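Local atomic coordinates of carboxylase (Deinococcus radiodurans, PDB entry 5H80), a protein that probably carries out the ATP-dependent carboxylation of biotin, through the biotin carboxylase domain of a single-chain bacterial carboxylase. Residues Y62-R74 and T406-Y418. Numbering follows the deposited sequence.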
loop_
_atom_site.group_PDB
_atom_site.type_symbol
_atom_site.label_atom_id
_atom_site.label_comp_id
_atom_site.label_asym_id
_atom_site.label_seq_id
_atom_site.Cartn_x
_atom_site.Cartn_y
_atom_site.Cartn_z
ATOM N N TYR A 62 -25.888 11.671 -2.189
ATOM C CA TYR A 62 -25.231 12.916 -1.988
ATOM C C TYR A 62 -26.177 14.097 -1.822
ATOM O O TYR A 62 -27.292 14.104 -2.400
ATOM C CB TYR A 62 -24.185 13.274 -3.106
ATOM C CG TYR A 62 -24.787 13.370 -4.480
ATOM C CD1 TYR A 62 -24.969 14.608 -5.047
ATOM C CD2 TYR A 62 -25.268 12.232 -5.230
ATOM C CE1 TYR A 62 -25.621 14.763 -6.247
ATOM C CE2 TYR A 62 -25.874 12.393 -6.521
ATOM C CZ TYR A 62 -26.009 13.674 -6.997
ATOM O OH TYR A 62 -26.622 13.911 -8.186
ATOM N N ALA A 63 -25.756 15.016 -1.000
ATOM C CA ALA A 63 -26.386 16.336 -0.878
ATOM C C ALA A 63 -25.714 17.253 -1.864
ATOM O O ALA A 63 -24.520 17.071 -2.184
ATOM C CB ALA A 63 -26.180 16.848 0.531
ATOM N N PRO A 64 -26.445 18.261 -2.446
ATOM C CA PRO A 64 -25.744 19.108 -3.376
ATOM C C PRO A 64 -24.413 19.818 -3.009
ATOM O O PRO A 64 -23.479 19.927 -3.829
ATOM C CB PRO A 64 -26.853 20.163 -3.803
ATOM C CG PRO A 64 -28.158 19.572 -3.357
ATOM C CD PRO A 64 -27.812 18.764 -2.137
ATOM N N ASP A 65 -24.248 20.240 -1.785
ATOM C CA ASP A 65 -22.998 20.840 -1.289
ATOM C C ASP A 65 -21.856 19.828 -1.130
ATOM O O ASP A 65 -20.805 20.219 -0.830
ATOM C CB ASP A 65 -23.163 21.531 0.013
ATOM C CG ASP A 65 -23.371 20.593 1.183
ATOM O OD1 ASP A 65 -23.659 19.386 1.040
ATOM O OD2 ASP A 65 -23.412 21.159 2.316
ATOM N N ASP A 66 -22.154 18.568 -1.412
ATOM C CA ASP A 66 -21.217 17.462 -1.363
ATOM C C ASP A 66 -20.981 16.935 -2.738
ATOM O O ASP A 66 -20.427 15.846 -2.899
ATOM C CB ASP A 66 -21.779 16.382 -0.420
ATOM C CG ASP A 66 -20.690 15.646 0.384
ATOM O OD1 ASP A 66 -19.530 16.149 0.425
ATOM O OD2 ASP A 66 -21.071 14.631 0.982
ATOM N N ALA A 67 -21.510 17.601 -3.794
ATOM C CA ALA A 67 -21.559 16.942 -5.064
ATOM C C ALA A 67 -20.183 16.672 -5.755
ATOM O O ALA A 67 -20.089 15.764 -6.574
ATOM C CB ALA A 67 -22.579 17.600 -6.022
ATOM N N GLY A 68 -19.150 17.348 -5.338
ATOM C CA GLY A 68 -17.812 17.200 -6.001
ATOM C C GLY A 68 -16.960 16.108 -5.320
ATOM O O GLY A 68 -15.939 15.715 -5.831
ATOM N N SER A 69 -17.465 15.608 -4.251
ATOM C CA SER A 69 -16.888 14.457 -3.512
ATOM C C SER A 69 -16.658 13.280 -4.447
ATOM O O SER A 69 -17.493 12.881 -5.258
ATOM C CB SER A 69 -17.698 14.026 -2.298
ATOM O OG SER A 69 -17.106 12.756 -1.793
ATOM N N LEU A 70 -15.520 12.589 -4.250
ATOM C CA LEU A 70 -15.223 11.346 -4.997
ATOM C C LEU A 70 -16.212 10.251 -4.840
ATOM O O LEU A 70 -16.452 9.499 -5.793
ATOM C CB LEU A 70 -13.765 10.820 -4.715
ATOM C CG LEU A 70 -13.338 9.551 -5.461
ATOM C CD1 LEU A 70 -13.231 9.784 -6.962
ATOM C CD2 LEU A 70 -11.919 9.143 -4.948
ATOM N N HIS A 71 -16.885 10.183 -3.673
ATOM C CA HIS A 71 -17.926 9.157 -3.494
ATOM C C HIS A 71 -19.123 9.210 -4.479
ATOM O O HIS A 71 -19.728 8.205 -4.732
ATOM C CB HIS A 71 -18.345 9.142 -2.054
ATOM C CG HIS A 71 -19.532 9.991 -1.685
ATOM N ND1 HIS A 71 -19.457 11.313 -1.284
ATOM C CD2 HIS A 71 -20.846 9.641 -1.633
ATOM C CE1 HIS A 71 -20.685 11.759 -1.042
ATOM N NE2 HIS A 71 -21.537 10.771 -1.237
ATOM N N VAL A 72 -19.348 10.389 -5.024
ATOM C CA VAL A 72 -20.368 10.567 -6.067
ATOM C C VAL A 72 -20.024 9.764 -7.342
ATOM O O VAL A 72 -20.713 8.742 -7.674
ATOM C CB VAL A 72 -20.580 12.058 -6.285
ATOM C CG1 VAL A 72 -21.566 12.270 -7.442
ATOM C CG2 VAL A 72 -21.088 12.760 -5.038
ATOM N N ARG A 73 -18.936 10.205 -7.979
ATOM C CA ARG A 73 -18.413 9.620 -9.210
ATOM C C ARG A 73 -18.055 8.154 -9.068
ATOM O O ARG A 73 -18.223 7.374 -10.009
ATOM C CB ARG A 73 -17.117 10.342 -9.628
ATOM C CG ARG A 73 -17.287 11.667 -10.349
ATOM C CD ARG A 73 -15.944 12.402 -10.490
ATOM N NE ARG A 73 -15.362 12.798 -9.197
ATOM C CZ ARG A 73 -14.452 13.758 -9.014
ATOM N NH1 ARG A 73 -13.979 14.486 -10.030
ATOM N NH2 ARG A 73 -14.011 14.004 -7.780
ATOM N N ARG A 74 -17.497 7.778 -7.906
ATOM C CA ARG A 74 -17.052 6.389 -7.710
ATOM C C ARG A 74 -18.154 5.346 -7.544
ATOM O O ARG A 74 -17.904 4.140 -7.762
ATOM C CB ARG A 74 -16.003 6.297 -6.543
ATOM C CG ARG A 74 -15.446 4.950 -6.203
ATOM C CD ARG A 74 -14.556 4.422 -7.374
ATOM N NE ARG A 74 -14.038 3.080 -7.036
ATOM C CZ ARG A 74 -14.728 1.934 -7.064
ATOM N NH1 ARG A 74 -16.019 1.917 -7.437
ATOM N NH2 ARG A 74 -14.156 0.805 -6.699
ATOM N N THR A 406 -9.026 9.040 0.827
ATOM C CA THR A 406 -9.612 10.392 0.702
ATOM C C THR A 406 -10.880 10.293 -0.231
ATOM O O THR A 406 -11.190 9.300 -0.836
ATOM C CB THR A 406 -8.549 11.413 0.225
ATOM O OG1 THR A 406 -8.983 12.816 0.257
ATOM C CG2 THR A 406 -8.043 11.057 -1.165
ATOM N N PHE A 407 -11.524 11.468 -0.297
ATOM C CA PHE A 407 -12.623 11.840 -1.144
ATOM C C PHE A 407 -12.359 13.136 -1.982
ATOM O O PHE A 407 -13.135 13.484 -2.868
ATOM C CB PHE A 407 -13.892 11.997 -0.285
ATOM C CG PHE A 407 -13.833 13.188 0.509
ATOM C CD1 PHE A 407 -14.603 14.360 0.146
ATOM C CD2 PHE A 407 -13.105 13.244 1.663
ATOM C CE1 PHE A 407 -14.506 15.509 0.923
ATOM C CE2 PHE A 407 -13.071 14.356 2.443
ATOM C CZ PHE A 407 -13.729 15.504 2.087
ATOM N N VAL A 408 -11.243 13.778 -1.717
ATOM C CA VAL A 408 -10.844 15.184 -2.151
ATOM C C VAL A 408 -10.205 15.049 -3.537
ATOM O O VAL A 408 -9.399 14.144 -3.822
ATOM C CB VAL A 408 -10.008 15.964 -1.131
ATOM C CG1 VAL A 408 -9.663 17.352 -1.664
ATOM C CG2 VAL A 408 -10.762 16.092 0.190
ATOM N N THR A 409 -10.666 15.870 -4.491
ATOM C CA THR A 409 -9.869 16.073 -5.713
ATOM C C THR A 409 -9.740 17.576 -5.966
ATOM O O THR A 409 -10.392 18.414 -5.286
ATOM C CB THR A 409 -10.445 15.422 -6.966
ATOM O OG1 THR A 409 -11.795 15.871 -7.148
ATOM C CG2 THR A 409 -10.405 13.888 -6.878
ATOM N N THR A 410 -8.920 17.916 -6.969
ATOM C CA THR A 410 -8.668 19.331 -7.275
ATOM C C THR A 410 -9.969 20.059 -7.645
ATOM O O THR A 410 -10.807 19.536 -8.415
ATOM C CB THR A 410 -7.573 19.441 -8.347
ATOM O OG1 THR A 410 -6.406 18.780 -7.854
ATOM C CG2 THR A 410 -7.225 20.877 -8.625
ATOM N N GLY A 411 -10.149 21.221 -7.026
ATOM C CA GLY A 411 -11.257 22.101 -7.288
ATOM C C GLY A 411 -12.422 21.857 -6.397
ATOM O O GLY A 411 -13.466 22.452 -6.616
ATOM N N LEU A 412 -12.304 20.908 -5.445
ATOM C CA LEU A 412 -13.353 20.727 -4.450
ATOM C C LEU A 412 -13.373 21.907 -3.508
ATOM O O LEU A 412 -12.280 22.413 -3.089
ATOM C CB LEU A 412 -13.185 19.334 -3.698
ATOM C CG LEU A 412 -14.298 19.117 -2.678
ATOM C CD1 LEU A 412 -15.527 18.753 -3.518
ATOM C CD2 LEU A 412 -13.932 18.127 -1.546
ATOM N N THR A 413 -14.557 22.374 -3.107
ATOM C CA THR A 413 -14.712 23.347 -1.998
ATOM C C THR A 413 -15.358 22.564 -0.913
ATOM O O THR A 413 -16.505 22.287 -1.016
ATOM C CB THR A 413 -15.676 24.571 -2.306
ATOM O OG1 THR A 413 -15.116 25.351 -3.301
ATOM C CG2 THR A 413 -15.844 25.526 -1.119
ATOM N N PRO A 414 -14.626 22.186 0.174
ATOM C CA PRO A 414 -15.314 21.516 1.276
ATOM C C PRO A 414 -16.425 22.297 1.995
ATOM O O PRO A 414 -16.349 23.503 2.112
ATOM C CB PRO A 414 -14.175 21.211 2.237
ATOM C CG PRO A 414 -12.969 21.124 1.374
ATOM C CD PRO A 414 -13.193 22.299 0.464
ATOM N N SER A 415 -17.449 21.604 2.456
ATOM C CA SER A 415 -18.577 22.279 3.083
ATOM C C SER A 415 -18.401 22.193 4.567
ATOM O O SER A 415 -18.027 21.110 5.119
ATOM C CB SER A 415 -19.898 21.605 2.667
ATOM O OG SER A 415 -20.946 21.930 3.587
ATOM N N PRO A 416 -18.705 23.301 5.271
ATOM C CA PRO A 416 -18.660 23.226 6.735
ATOM C C PRO A 416 -19.741 22.347 7.367
ATOM O O PRO A 416 -19.790 22.219 8.597
ATOM C CB PRO A 416 -18.878 24.684 7.164
ATOM C CG PRO A 416 -19.695 25.279 6.080
ATOM C CD PRO A 416 -19.229 24.605 4.793
ATOM N N GLN A 417 -20.637 21.748 6.588
ATOM C CA GLN A 417 -21.594 20.855 7.121
ATOM C C GLN A 417 -20.976 19.575 7.637
ATOM O O GLN A 417 -21.592 18.850 8.391
ATOM C CB GLN A 417 -22.596 20.470 6.045
ATOM C CG GLN A 417 -23.566 21.618 5.696
ATOM C CD GLN A 417 -24.620 21.735 6.767
ATOM O OE1 GLN A 417 -25.137 20.715 7.267
ATOM N NE2 GLN A 417 -24.905 22.958 7.183
ATOM N N TYR A 418 -19.746 19.300 7.231
ATOM C CA TYR A 418 -19.154 17.964 7.446
ATOM C C TYR A 418 -17.863 18.214 8.212
ATOM O O TYR A 418 -17.328 19.327 8.283
ATOM C CB TYR A 418 -18.871 17.206 6.137
ATOM C CG TYR A 418 -20.051 17.224 5.196
ATOM C CD1 TYR A 418 -21.236 16.622 5.600
ATOM C CD2 TYR A 418 -20.044 17.949 4.058
ATOM C CE1 TYR A 418 -22.389 16.702 4.802
ATOM C CE2 TYR A 418 -21.197 18.026 3.227
ATOM C CZ TYR A 418 -22.371 17.413 3.635
ATOM O OH TYR A 418 -23.571 17.469 2.899
HETATM O O HOH W 1 -18.200 19.943 -1.230
HETATM O O HOH W 2 -13.495 15.418 -4.738
#
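Leu70 N donates to Phe407 O at 2.9 Å where the two chains come nearest; from there they run in opposite senses, Gly68 facing Leu412 and Asp65 facing Ser415. At that far end the Asp65 carboxylate takes two hydroxyls, one on each oxygen. Tyr418 OH donates to Asp65 OD1 at 2.7 Å, on the syn side. Ser415 OG donates to Asp65 OD2 at 2.9 Å, from above the carboxylate plane. Ser415 OG also accepts from Gln417 N, an ST turn. With an alanine at Asp65, both hydroxyls are likely to lose this acceptor, and the Tyr418 ring would probably be freer to shift. Asp66 lies over one face of that ring, its carboxylate salt-bridged to Arg40. The contact joins the N-terminal biotin carboxylase domain, just after strand 57-62 of its parallel sheet, to the loop between strands 402-406 and 421-429 of the C-terminal domain. Leu412, with CG anti to the backbone N (chi1 -179°), lays CD1 against Gly68 C at 3.5 Å. Beside it, one water donates to both Gly68 O and Phe407 O. Arg73, poorly ordered, bends at chi3 and sends NH2 to Thr409 OG1 (3.0 Å), nearly in the guanidinium plane.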